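PDB 4L1N: conserved lipoprotein, putative from Clostridium novyi, which is of unknown function, but as a DUF4652-family lipoprotein is probably tethered to the bacterial membrane by a lipid. Local coordinates for residues Lys121-Phe126 against Leu131-Ser136; Glu160-Lys165 against Val183-Tyr188; Tyr97-Asn100 against Ser105-Glu108; Glu91-Ile96 against Leu111-Gln116. One frame throughout, in Å; residues are numbered along the deposited sequence.

Contact 1 (Lys121-Phe126 against Leu131-Ser136); sequences KYIDWF and LMVVIS
Selenomethionine M132 meets D124, W125 and F126 across an antiparallel beta hairpin, and its side chain is a useful guide through the pairing of 121-126 with 131-136. M132 CB lies 3.5 Å from D124 O, the carbonyl that also receives M132 N in a straight bond of 2.6 Å. M132 CG stands at the edge of the F126 ring, near its plane, and touches F126 CB at 4.0 Å. Beyond the selenium, the bend at chi3 (-47°) turns M132 CE back toward the partner strand, where it rests 3.6 Å from D124 CB and also touches W125 O. The ladder continues with D124 N to M132 O, V134 N to Y122 O and K121 N to V134 O. On the other face of the sheet, I123 CG2 packs on both methyls of V133, the two side chains running alongside. L131 ends differently: its CD2 is set over the centre of the W125 six-membered ring, 3.9 Å from the centroid, a CH-pi contact that covers one face of the indole. W125 NE1 is hydrogen-bonded to K70 O, so strand 118-125, at one margin of the nine-stranded sheet, approaches strand 70-71 at the other. Strand 77-82 packs against I123, while strand 169-177 of the second sheet lies against Y122, M132 and V134, and strand 147-152 flanks 130-137.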
loop_
_atom_site.group_PDB
_atom_site.type_symbol
_atom_site.label_atom_id
_atom_site.label_comp_id
_atom_site.label_asym_id
_atom_site.label_seq_id
_atom_site.Cartn_x
_atom_site.Cartn_y
_atom_site.Cartn_z
ATOM N N LYS A 121 -2.755 3.116 -1.177
ATOM C CA LYS A 121 -3.229 3.277 -2.556
ATOM C C LYS A 121 -2.934 2.031 -3.412
ATOM O O LYS A 121 -3.742 1.700 -4.285
ATOM C CB LYS A 121 -2.605 4.534 -3.192
ATOM C CG LYS A 121 -3.056 4.868 -4.605
ATOM C CD LYS A 121 -4.548 5.142 -4.752
ATOM C CE LYS A 121 -4.811 6.388 -5.539
ATOM N NZ LYS A 121 -6.044 7.055 -5.058
ATOM N N TYR A 122 -1.770 1.377 -3.197
ATOM C CA TYR A 122 -1.334 0.164 -3.909
ATOM C C TYR A 122 -0.616 -0.748 -2.934
ATOM O O TYR A 122 0.201 -0.279 -2.138
ATOM C CB TYR A 122 -0.434 0.468 -5.134
ATOM C CG TYR A 122 0.043 -0.774 -5.875
ATOM C CD1 TYR A 122 1.226 -1.417 -5.513
ATOM C CD2 TYR A 122 -0.690 -1.308 -6.928
ATOM C CE1 TYR A 122 1.642 -2.583 -6.155
ATOM C CE2 TYR A 122 -0.290 -2.481 -7.569
ATOM C CZ TYR A 122 0.878 -3.115 -7.183
ATOM O OH TYR A 122 1.283 -4.277 -7.811
ATOM N N ILE A 123 -0.943 -2.051 -2.985
ATOM C CA ILE A 123 -0.320 -3.047 -2.137
ATOM C C ILE A 123 0.041 -4.278 -2.969
ATOM O O ILE A 123 -0.672 -4.644 -3.907
ATOM C CB ILE A 123 -1.170 -3.436 -0.873
ATOM C CG1 ILE A 123 -2.427 -4.280 -1.212
ATOM C CG2 ILE A 123 -1.496 -2.230 0.033
ATOM C CD1 ILE A 123 -2.871 -5.165 -0.168
ATOM N N ASP A 124 1.166 -4.901 -2.613
ATOM C CA ASP A 124 1.659 -6.164 -3.153
ATOM C C ASP A 124 2.590 -6.788 -2.138
ATOM O O ASP A 124 3.002 -6.109 -1.197
ATOM C CB ASP A 124 2.321 -6.027 -4.514
ATOM C CG ASP A 124 2.093 -7.224 -5.417
ATOM O OD1 ASP A 124 1.774 -8.330 -4.885
ATOM O OD2 ASP A 124 2.239 -7.063 -6.663
ATOM N N TRP A 125 2.887 -8.081 -2.283
ATOM C CA TRP A 125 3.683 -8.782 -1.285
ATOM C C TRP A 125 5.181 -8.559 -1.448
ATOM O O TRP A 125 5.687 -8.542 -2.568
ATOM C CB TRP A 125 3.343 -10.271 -1.297
ATOM C CG TRP A 125 1.951 -10.534 -0.806
ATOM C CD1 TRP A 125 0.821 -10.658 -1.561
ATOM C CD2 TRP A 125 1.538 -10.690 0.564
ATOM N NE1 TRP A 125 -0.263 -10.938 -0.752
ATOM C CE2 TRP A 125 0.150 -10.955 0.557
ATOM C CE3 TRP A 125 2.215 -10.661 1.799
ATOM C CZ2 TRP A 125 -0.581 -11.151 1.739
ATOM C CZ3 TRP A 125 1.490 -10.875 2.967
ATOM C CH2 TRP A 125 0.108 -11.086 2.932
ATOM N N PHE A 126 5.882 -8.369 -0.314
ATOM C CA PHE A 126 7.335 -8.186 -0.240
ATOM C C PHE A 126 7.981 -9.538 0.063
ATOM O O PHE A 126 8.993 -9.894 -0.541
ATOM C CB PHE A 126 7.713 -7.129 0.817
ATOM C CG PHE A 126 9.193 -6.893 0.967
ATOM C CD1 PHE A 126 9.944 -7.634 1.870
ATOM C CD2 PHE A 126 9.841 -5.936 0.198
ATOM C CE1 PHE A 126 11.318 -7.440 1.985
ATOM C CE2 PHE A 126 11.219 -5.738 0.314
ATOM C CZ PHE A 126 11.946 -6.487 1.213
ATOM N N LEU A 131 4.136 -6.582 3.363
ATOM C CA LEU A 131 3.583 -6.007 2.142
ATOM C C LEU A 131 4.413 -4.817 1.672
ATOM O O LEU A 131 5.138 -4.197 2.460
ATOM C CB LEU A 131 2.142 -5.503 2.367
ATOM C CG LEU A 131 1.007 -6.495 2.543
ATOM C CD1 LEU A 131 -0.162 -5.820 3.179
ATOM C CD2 LEU A 131 0.580 -7.092 1.216
HETATM N N MSE A 132 4.269 -4.488 0.383
HETATM C CA MSE A 132 4.737 -3.275 -0.241
HETATM C C MSE A 132 3.531 -2.400 -0.285
HETATM O O MSE A 132 2.522 -2.800 -0.871
HETATM C CB MSE A 132 5.295 -3.526 -1.635
HETATM C CG MSE A 132 6.707 -4.092 -1.616
HETATM SE SE MSE A 132 7.384 -4.336 -3.383
HETATM C CE MSE A 132 5.853 -5.233 -4.242
ATOM N N VAL A 133 3.563 -1.268 0.421
ATOM C CA VAL A 133 2.393 -0.392 0.467
ATOM C C VAL A 133 2.757 1.011 -0.050
ATOM O O VAL A 133 3.739 1.615 0.399
ATOM C CB VAL A 133 1.755 -0.324 1.896
ATOM C CG1 VAL A 133 0.471 0.505 1.900
ATOM C CG2 VAL A 133 1.488 -1.711 2.460
ATOM N N VAL A 134 1.921 1.536 -0.961
ATOM C CA VAL A 134 2.030 2.906 -1.444
ATOM C C VAL A 134 1.024 3.732 -0.640
ATOM O O VAL A 134 -0.156 3.381 -0.591
ATOM C CB VAL A 134 1.834 3.067 -2.971
ATOM C CG1 VAL A 134 1.817 4.542 -3.362
ATOM C CG2 VAL A 134 2.909 2.316 -3.748
ATOM N N ILE A 135 1.503 4.794 0.021
ATOM C CA ILE A 135 0.660 5.685 0.792
ATOM C C ILE A 135 0.610 7.012 0.066
ATOM O O ILE A 135 1.639 7.679 -0.100
ATOM C CB ILE A 135 1.087 5.786 2.280
ATOM C CG1 ILE A 135 0.646 4.495 3.011
ATOM C CG2 ILE A 135 0.457 7.015 2.966
ATOM C CD1 ILE A 135 1.456 4.093 4.119
ATOM N N SER A 136 -0.611 7.354 -0.405
ATOM C CA SER A 136 -0.996 8.566 -1.127
ATOM C C SER A 136 -2.045 9.368 -0.349
ATOM O O SER A 136 -2.601 8.845 0.599
ATOM C CB SER A 136 -1.563 8.193 -2.497
ATOM O OG SER A 136 -2.818 7.538 -2.407
#

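Contact 2 (Glu160-Lys165 against Val183-Tyr188); sequences ELYNTK and VQILVY
Y162 lays its ring against V183 and I185, and this is the close part of a contact made wholly by side chains. V183 CG1 sits over one ring face, displaced toward the rim, 4.2 Å from the centroid and 3.9 Å from Y162 CG, so it makes a CH-pi contact near the root of the ring. The phenol end is met by a different residue: I185 CD1 comes within 3.7 Å of Y162 OH, its side chain roughly perpendicular to that of Y162. Placing CG anti to the backbone N (chi1 -156°) sends the ring out toward strand 180-188 and lets it span both partners. The other side is looser. T164 offers a single methyl, CG2, 4.2 Å from I185 CG2, as the two side chains pass antiparallel; T164 OG1 is hydrogen-bonded instead to K169 O. Farther out the loop is held by its own polar groups, with N163 OD1 accepting from K165 N at 2.8 Å in an Asx turn. Strands 169-177 and 196-204 add V171 and I203 round Y162. The corner itself, where L161 and Y162 both face L148, is a classic beta bulge, and it marks where the chain leaves the large sheet on its way to strand 169-177.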
loop_
_atom_site.group_PDB
_atom_site.type_symbol
_atom_site.label_atom_id
_atom_site.label_comp_id
_atom_site.label_asym_id
_atom_site.label_seq_id
_atom_site.Cartn_x
_atom_site.Cartn_y
_atom_site.Cartn_z
ATOM N N GLU A 160 10.467 2.683 5.086
ATOM C CA GLU A 160 10.442 3.197 3.718
ATOM C C GLU A 160 11.235 2.325 2.786
ATOM O O GLU A 160 12.309 1.850 3.161
ATOM C CB GLU A 160 11.018 4.618 3.624
ATOM C CG GLU A 160 10.277 5.732 4.346
ATOM C CD GLU A 160 10.895 7.109 4.148
ATOM O OE1 GLU A 160 11.943 7.209 3.469
ATOM O OE2 GLU A 160 10.352 8.088 4.709
ATOM N N LEU A 161 10.738 2.129 1.564
ATOM C CA LEU A 161 11.479 1.389 0.543
ATOM C C LEU A 161 11.921 2.366 -0.519
ATOM O O LEU A 161 12.997 2.213 -1.110
ATOM C CB LEU A 161 10.627 0.286 -0.100
ATOM C CG LEU A 161 10.459 -0.998 0.639
ATOM C CD1 LEU A 161 9.423 -1.862 -0.061
ATOM C CD2 LEU A 161 11.763 -1.729 0.733
ATOM N N TYR A 162 11.043 3.345 -0.808
ATOM C CA TYR A 162 11.281 4.346 -1.823
ATOM C C TYR A 162 10.491 5.618 -1.530
ATOM O O TYR A 162 9.284 5.649 -1.697
ATOM C CB TYR A 162 10.937 3.811 -3.239
ATOM C CG TYR A 162 11.678 4.555 -4.320
ATOM C CD1 TYR A 162 11.347 5.865 -4.645
ATOM C CD2 TYR A 162 12.778 3.990 -4.952
ATOM C CE1 TYR A 162 12.055 6.576 -5.608
ATOM C CE2 TYR A 162 13.515 4.705 -5.896
ATOM C CZ TYR A 162 13.153 6.004 -6.208
ATOM O OH TYR A 162 13.831 6.734 -7.150
ATOM N N ASN A 163 11.187 6.658 -1.106
ATOM C CA ASN A 163 10.650 7.987 -0.896
ATOM C C ASN A 163 11.458 8.920 -1.775
ATOM O O ASN A 163 12.668 9.036 -1.555
ATOM C CB ASN A 163 10.733 8.384 0.575
ATOM C CG ASN A 163 10.282 9.789 0.884
ATOM O OD1 ASN A 163 9.976 10.597 -0.001
ATOM N ND2 ASN A 163 10.224 10.112 2.157
ATOM N N THR A 164 10.814 9.588 -2.760
ATOM C CA THR A 164 11.505 10.493 -3.681
ATOM C C THR A 164 11.856 11.857 -3.048
ATOM O O THR A 164 12.568 12.634 -3.673
ATOM C CB THR A 164 10.672 10.760 -4.953
ATOM O OG1 THR A 164 9.584 11.585 -4.592
ATOM C CG2 THR A 164 10.158 9.498 -5.645
ATOM N N LYS A 165 11.289 12.182 -1.881
ATOM C CA LYS A 165 11.416 13.457 -1.157
ATOM C C LYS A 165 10.997 14.661 -2.082
ATOM O O LYS A 165 11.428 15.795 -1.878
ATOM C CB LYS A 165 12.819 13.638 -0.545
ATOM C CG LYS A 165 13.185 12.590 0.503
ATOM C CD LYS A 165 12.876 13.034 1.924
ATOM C CE LYS A 165 13.057 11.956 2.970
ATOM N NZ LYS A 165 12.817 12.491 4.337
ATOM N N VAL A 183 10.280 -0.018 -9.316
ATOM C CA VAL A 183 9.424 1.017 -8.731
ATOM C C VAL A 183 8.943 1.982 -9.830
ATOM O O VAL A 183 9.792 2.590 -10.505
ATOM C CB VAL A 183 10.206 1.754 -7.603
ATOM C CG1 VAL A 183 9.405 2.883 -6.992
ATOM C CG2 VAL A 183 10.675 0.793 -6.516
ATOM N N GLN A 184 7.586 2.125 -10.020
ATOM C CA GLN A 184 7.106 3.095 -10.997
ATOM C C GLN A 184 6.868 4.394 -10.338
ATOM O O GLN A 184 6.142 4.475 -9.341
ATOM C CB GLN A 184 5.852 2.679 -11.754
ATOM C CG GLN A 184 6.137 1.674 -12.819
ATOM C CD GLN A 184 6.602 2.264 -14.094
ATOM O OE1 GLN A 184 7.612 1.853 -14.618
ATOM N NE2 GLN A 184 5.855 3.180 -14.649
ATOM N N ILE A 185 7.456 5.435 -10.918
ATOM C CA ILE A 185 7.314 6.785 -10.405
ATOM C C ILE A 185 6.603 7.613 -11.464
ATOM O O ILE A 185 6.926 7.489 -12.630
ATOM C CB ILE A 185 8.724 7.351 -10.026
ATOM C CG1 ILE A 185 9.425 6.413 -9.059
ATOM C CG2 ILE A 185 8.657 8.775 -9.455
ATOM C CD1 ILE A 185 10.788 6.293 -9.256
ATOM N N LEU A 186 5.625 8.417 -11.069
ATOM C CA LEU A 186 4.953 9.375 -11.939
ATOM C C LEU A 186 5.554 10.774 -11.639
ATOM O O LEU A 186 5.417 11.303 -10.516
ATOM C CB LEU A 186 3.430 9.339 -11.737
ATOM C CG LEU A 186 2.596 10.453 -12.415
ATOM C CD1 LEU A 186 2.358 10.154 -13.877
ATOM C CD2 LEU A 186 1.263 10.681 -11.675
ATOM N N VAL A 187 6.297 11.321 -12.615
ATOM C CA VAL A 187 6.932 12.627 -12.472
ATOM C C VAL A 187 6.125 13.722 -13.173
ATOM O O VAL A 187 5.868 13.614 -14.354
ATOM C CB VAL A 187 8.368 12.634 -12.987
ATOM C CG1 VAL A 187 9.083 13.897 -12.535
ATOM C CG2 VAL A 187 9.121 11.387 -12.541
ATOM N N TYR A 188 5.721 14.765 -12.427
ATOM C CA TYR A 188 5.066 15.954 -12.945
ATOM C C TYR A 188 6.175 16.963 -13.245
ATOM O O TYR A 188 7.142 17.044 -12.488
ATOM C CB TYR A 188 4.051 16.485 -11.947
ATOM C CG TYR A 188 2.768 15.676 -11.854
ATOM C CD1 TYR A 188 1.774 15.784 -12.834
ATOM C CD2 TYR A 188 2.490 14.901 -10.732
ATOM C CE1 TYR A 188 0.560 15.109 -12.713
ATOM C CE2 TYR A 188 1.289 14.204 -10.610
ATOM C CZ TYR A 188 0.327 14.304 -11.605
ATOM O OH TYR A 188 -0.864 13.619 -11.454
#

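Contact 3 (Tyr97-Asn100 against Ser105-Glu108); sequences YIKN and SKWE
S105 faces N100 in a beta hairpin, and its carbonyl O takes the amide of N100 at 2.8 Å. The reverse bond, from S105 N to N100 O, is weak; in the turn, N100 OD1 is occupied by E103 N. K106 comes next, in a non-hydrogen-bonded pair with K99. The two lysines run alongside each other, CG against CG at 3.9 Å, and then part; K106 NZ is hydrogen-bonded to the carbonyls of K59 and S61, while K99 forms a cation-pi pair with W69. At W107 the backbone is joined in both directions, I98 N to W107 O at 2.9 Å and W107 N to I98 O at 3.0 Å. Its indole turns back over the partner strand because CG is tucked between the backbone N and the carbonyl carbon (chi1 70°). I98 CB then stands over one face of the five-membered ring in a CH-pi contact, I98 CG2 reaches W107 CZ2, and I98 CD1 approaches W107 NE1. I98 thus covers one face of the buried indole, and W107 NE1 is satisfied by its hydrogen bond to I153 O. E108 ends the series beside Y97, the tyrosine ring and the carboxylate turned 32° apart: E108 CB lies 3.8 Å from Y97 CD1, and E108 OE1 lies 3.6 Å from Y97 CE1.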
loop_
_atom_site.group_PDB
_atom_site.type_symbol
_atom_site.label_atom_id
_atom_site.label_comp_id
_atom_site.label_asym_id
_atom_site.label_seq_id
_atom_site.Cartn_x
_atom_site.Cartn_y
_atom_site.Cartn_z
ATOM N N TYR A 97 -6.984 -4.980 4.271
ATOM C CA TYR A 97 -7.665 -6.163 4.814
ATOM C C TYR A 97 -6.764 -7.381 4.628
ATOM O O TYR A 97 -6.306 -7.603 3.515
ATOM C CB TYR A 97 -9.010 -6.355 4.088
ATOM C CG TYR A 97 -10.219 -5.783 4.798
ATOM C CD1 TYR A 97 -10.160 -4.546 5.440
ATOM C CD2 TYR A 97 -11.434 -6.463 4.804
ATOM C CE1 TYR A 97 -11.276 -4.008 6.079
ATOM C CE2 TYR A 97 -12.556 -5.933 5.440
ATOM C CZ TYR A 97 -12.476 -4.701 6.071
ATOM O OH TYR A 97 -13.580 -4.194 6.730
ATOM N N ILE A 98 -6.439 -8.111 5.712
ATOM C CA ILE A 98 -5.591 -9.318 5.662
ATOM C C ILE A 98 -6.399 -10.537 6.157
ATOM O O ILE A 98 -7.279 -10.426 7.023
ATOM C CB ILE A 98 -4.218 -9.168 6.394
ATOM C CG1 ILE A 98 -3.408 -8.030 5.773
ATOM C CG2 ILE A 98 -3.371 -10.466 6.331
ATOM C CD1 ILE A 98 -2.896 -7.196 6.721
ATOM N N LYS A 99 -6.103 -11.693 5.556
ATOM C CA LYS A 99 -6.770 -12.960 5.810
ATOM C C LYS A 99 -5.753 -14.078 6.000
ATOM O O LYS A 99 -4.904 -14.276 5.127
ATOM C CB LYS A 99 -7.651 -13.269 4.581
ATOM C CG LYS A 99 -9.063 -13.775 4.860
ATOM C CD LYS A 99 -9.998 -13.604 3.628
ATOM C CE LYS A 99 -9.542 -14.291 2.346
ATOM N NZ LYS A 99 -10.486 -14.063 1.217
ATOM N N ASN A 100 -5.814 -14.799 7.133
ATOM C CA ASN A 100 -4.984 -15.987 7.352
ATOM C C ASN A 100 -5.795 -17.125 6.779
ATOM O O ASN A 100 -6.770 -17.550 7.399
ATOM C CB ASN A 100 -4.631 -16.201 8.829
ATOM C CG ASN A 100 -3.653 -17.330 9.075
ATOM O OD1 ASN A 100 -3.728 -18.424 8.491
ATOM N ND2 ASN A 100 -2.729 -17.097 9.991
ATOM N N SER A 105 -8.638 -16.648 9.893
ATOM C CA SER A 105 -8.632 -15.397 10.664
ATOM C C SER A 105 -8.693 -14.223 9.726
ATOM O O SER A 105 -8.200 -14.319 8.609
ATOM C CB SER A 105 -7.375 -15.284 11.525
ATOM O OG SER A 105 -7.130 -16.441 12.306
ATOM N N LYS A 106 -9.274 -13.106 10.182
ATOM C CA LYS A 106 -9.407 -11.862 9.427
ATOM C C LYS A 106 -9.080 -10.676 10.314
ATOM O O LYS A 106 -9.537 -10.609 11.448
ATOM C CB LYS A 106 -10.841 -11.695 8.868
ATOM C CG LYS A 106 -11.321 -12.779 7.911
ATOM C CD LYS A 106 -12.843 -12.865 7.873
ATOM C CE LYS A 106 -13.308 -14.108 7.160
ATOM N NZ LYS A 106 -14.670 -13.940 6.594
ATOM N N TRP A 107 -8.318 -9.730 9.797
ATOM C CA TRP A 107 -7.999 -8.481 10.482
ATOM C C TRP A 107 -7.771 -7.373 9.442
ATOM O O TRP A 107 -7.806 -7.644 8.242
ATOM C CB TRP A 107 -6.813 -8.627 11.449
ATOM C CG TRP A 107 -5.465 -8.823 10.817
ATOM C CD1 TRP A 107 -4.550 -7.852 10.527
ATOM C CD2 TRP A 107 -4.807 -10.075 10.592
ATOM N NE1 TRP A 107 -3.381 -8.422 10.081
ATOM C CE2 TRP A 107 -3.513 -9.788 10.106
ATOM C CE3 TRP A 107 -5.195 -11.421 10.737
ATOM C CZ2 TRP A 107 -2.609 -10.793 9.751
ATOM C CZ3 TRP A 107 -4.303 -12.415 10.370
ATOM C CH2 TRP A 107 -3.038 -12.097 9.854
ATOM N N GLU A 108 -7.637 -6.123 9.911
ATOM C CA GLU A 108 -7.409 -4.968 9.075
ATOM C C GLU A 108 -6.262 -4.133 9.638
ATOM O O GLU A 108 -6.039 -4.101 10.851
ATOM C CB GLU A 108 -8.698 -4.126 8.869
ATOM C CG GLU A 108 -9.150 -3.269 10.039
ATOM C CD GLU A 108 -10.440 -2.483 9.874
ATOM O OE1 GLU A 108 -11.502 -3.089 9.600
ATOM O OE2 GLU A 108 -10.409 -1.266 10.158
#

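Contact 4 (Glu91-Ile96 against Leu111-Gln116); sequences EGVGKI and LDQDQQ
Two surface loops at one end of the large antiparallel sheet meet where V93, just ahead of strand 95-100, lodges against Q113 and Q116 in the loop that follows strand 105-111. The valine points toward that loop and does most of the touching. Its two methyls share the amide nitrogen of Q113, with Q113 NE2 at 3.6 Å from V93 CG2 and 3.7 Å from V93 CG1. This is van der Waals contact; the hydrogen bond of Q113 NE2 is directed to N118 O, which probably holds the amide in place. Q113 approaches from the direction opposite to V93, its chain extended beyond CG. Q116 behaves otherwise: a bend at chi2 (-89°) folds it beside the valine, so that Q116 CB lies 3.8 Å from V93 CG2 and Q116 NE2 lies 3.9 Å from V93 CB. Nearer strand 95-100, a water bridges the two segments just beyond the direct backbone pairing of I96 with L109. It donates to G94 O at 2.7 Å and accepts from L111 N at 2.9 Å. G94 N is hydrogen-bonded to T119 OG1, which ties 91-96 to strand 118-125, and G92 is backbone hydrogen-bonded to A138, just beyond strand 130-137. I96 reaches inward onto I123, L131 and V133, and L111 packs on M51 and F52 of strand 49-56.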
loop_
_atom_site.group_PDB
_atom_site.type_symbol
_atom_site.label_atom_id
_atom_site.label_comp_id
_atom_site.label_asym_id
_atom_site.label_seq_id
_atom_site.Cartn_x
_atom_site.Cartn_y
_atom_site.Cartn_z
ATOM N N GLU A 91 -12.271 8.119 -3.934
ATOM C CA GLU A 91 -11.820 8.974 -2.836
ATOM C C GLU A 91 -12.112 8.344 -1.488
ATOM O O GLU A 91 -13.046 7.548 -1.360
ATOM C CB GLU A 91 -12.494 10.349 -2.913
ATOM C CG GLU A 91 -11.752 11.347 -3.786
ATOM C CD GLU A 91 -12.121 12.811 -3.619
ATOM O OE1 GLU A 91 -12.955 13.141 -2.744
ATOM O OE2 GLU A 91 -11.543 13.638 -4.359
ATOM N N GLY A 92 -11.299 8.695 -0.500
ATOM C CA GLY A 92 -11.458 8.208 0.863
ATOM C C GLY A 92 -10.237 7.498 1.400
ATOM O O GLY A 92 -9.273 7.280 0.659
ATOM N N VAL A 93 -10.271 7.160 2.711
ATOM C CA VAL A 93 -9.214 6.443 3.415
ATOM C C VAL A 93 -9.542 4.955 3.340
ATOM O O VAL A 93 -10.522 4.507 3.939
ATOM C CB VAL A 93 -9.015 6.935 4.879
ATOM C CG1 VAL A 93 -8.060 6.032 5.651
ATOM C CG2 VAL A 93 -8.529 8.379 4.925
ATOM N N GLY A 94 -8.757 4.223 2.561
ATOM C CA GLY A 94 -8.886 2.781 2.423
ATOM C C GLY A 94 -8.239 2.079 3.599
ATOM O O GLY A 94 -7.436 2.681 4.323
ATOM N N LYS A 95 -8.610 0.813 3.825
ATOM C CA LYS A 95 -8.062 -0.031 4.889
ATOM C C LYS A 95 -7.416 -1.279 4.266
ATOM O O LYS A 95 -8.006 -1.853 3.352
ATOM C CB LYS A 95 -9.168 -0.457 5.871
ATOM C CG LYS A 95 -10.073 0.636 6.438
ATOM C CD LYS A 95 -11.497 0.089 6.611
ATOM C CE LYS A 95 -12.179 0.490 7.905
ATOM N NZ LYS A 95 -13.310 -0.430 8.265
ATOM N N ILE A 96 -6.228 -1.712 4.739
ATOM C CA ILE A 96 -5.614 -2.951 4.237
ATOM C C ILE A 96 -6.251 -4.127 4.994
ATOM O O ILE A 96 -6.091 -4.242 6.214
ATOM C CB ILE A 96 -4.058 -2.990 4.326
ATOM C CG1 ILE A 96 -3.393 -1.794 3.620
ATOM C CG2 ILE A 96 -3.523 -4.317 3.765
ATOM C CD1 ILE A 96 -1.973 -1.548 4.083
ATOM N N LEU A 111 -4.401 3.010 8.944
ATOM C CA LEU A 111 -3.463 4.096 9.059
ATOM C C LEU A 111 -3.775 4.926 10.293
ATOM O O LEU A 111 -4.884 5.448 10.422
ATOM C CB LEU A 111 -3.581 4.926 7.788
ATOM C CG LEU A 111 -2.341 5.612 7.254
ATOM C CD1 LEU A 111 -1.160 4.667 7.153
ATOM C CD2 LEU A 111 -2.648 6.222 5.932
ATOM N N ASP A 112 -2.831 4.949 11.252
ATOM C CA ASP A 112 -2.883 5.739 12.491
ATOM C C ASP A 112 -2.633 7.182 12.081
ATOM O O ASP A 112 -1.520 7.512 11.657
ATOM C CB ASP A 112 -1.819 5.232 13.487
ATOM C CG ASP A 112 -1.812 5.810 14.895
ATOM O OD1 ASP A 112 -2.610 6.737 15.168
ATOM O OD2 ASP A 112 -1.010 5.327 15.728
ATOM N N GLN A 113 -3.692 8.000 12.088
ATOM C CA GLN A 113 -3.666 9.406 11.687
ATOM C C GLN A 113 -4.822 10.146 12.320
ATOM O O GLN A 113 -5.912 9.586 12.456
ATOM C CB GLN A 113 -3.681 9.570 10.157
ATOM C CG GLN A 113 -4.683 8.691 9.414
ATOM C CD GLN A 113 -4.832 9.054 7.963
ATOM O OE1 GLN A 113 -4.042 9.817 7.375
ATOM N NE2 GLN A 113 -5.868 8.510 7.356
ATOM N N ASP A 114 -4.572 11.398 12.724
ATOM C CA ASP A 114 -5.539 12.256 13.432
ATOM C C ASP A 114 -6.615 12.800 12.497
ATOM O O ASP A 114 -7.761 12.977 12.915
ATOM C CB ASP A 114 -4.810 13.407 14.134
ATOM C CG ASP A 114 -3.568 12.944 14.882
ATOM O OD1 ASP A 114 -3.724 12.247 15.927
ATOM O OD2 ASP A 114 -2.438 13.227 14.394
ATOM N N GLN A 115 -6.241 13.055 11.245
ATOM C CA GLN A 115 -7.126 13.527 10.185
ATOM C C GLN A 115 -7.160 12.466 9.094
ATOM O O GLN A 115 -6.196 11.720 8.950
ATOM C CB GLN A 115 -6.646 14.881 9.634
ATOM C CG GLN A 115 -6.747 16.035 10.634
ATOM C CD GLN A 115 -6.397 17.383 10.037
ATOM O OE1 GLN A 115 -5.415 17.546 9.293
ATOM N NE2 GLN A 115 -7.172 18.397 10.397
ATOM N N GLN A 116 -8.254 12.401 8.326
ATOM C CA GLN A 116 -8.448 11.440 7.233
ATOM C C GLN A 116 -7.789 11.963 5.942
ATOM O O GLN A 116 -8.486 12.131 4.932
ATOM C CB GLN A 116 -9.963 11.211 7.016
ATOM C CG GLN A 116 -10.699 10.544 8.188
ATOM C CD GLN A 116 -10.682 9.037 8.092
ATOM O OE1 GLN A 116 -9.865 8.355 8.734
ATOM N NE2 GLN A 116 -11.590 8.482 7.288
HETATM O O HOH W 1 -6.369 2.999 6.771
#

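From the N terminus, contact 4 opens first at 91-96. The chain then runs straight into contact 3, where 97-100 and 105-108 close a short hairpin, before 111-116 completes contact 4; the hairpin is therefore enclosed by the wider loop. K95 and E108 join the two through a long, weak ion pair. Contact 1 follows as a second hairpin in the same sheet, and the side chain of I96 joins contact 4 to it. Contact 2 comes last, closing a longer loop between 160-165 and 183-188 and bringing in the three-stranded sheet; L161 touches M132 and F126 of contact 1. No loops cross, and contact 1 lies near the centre of the chain.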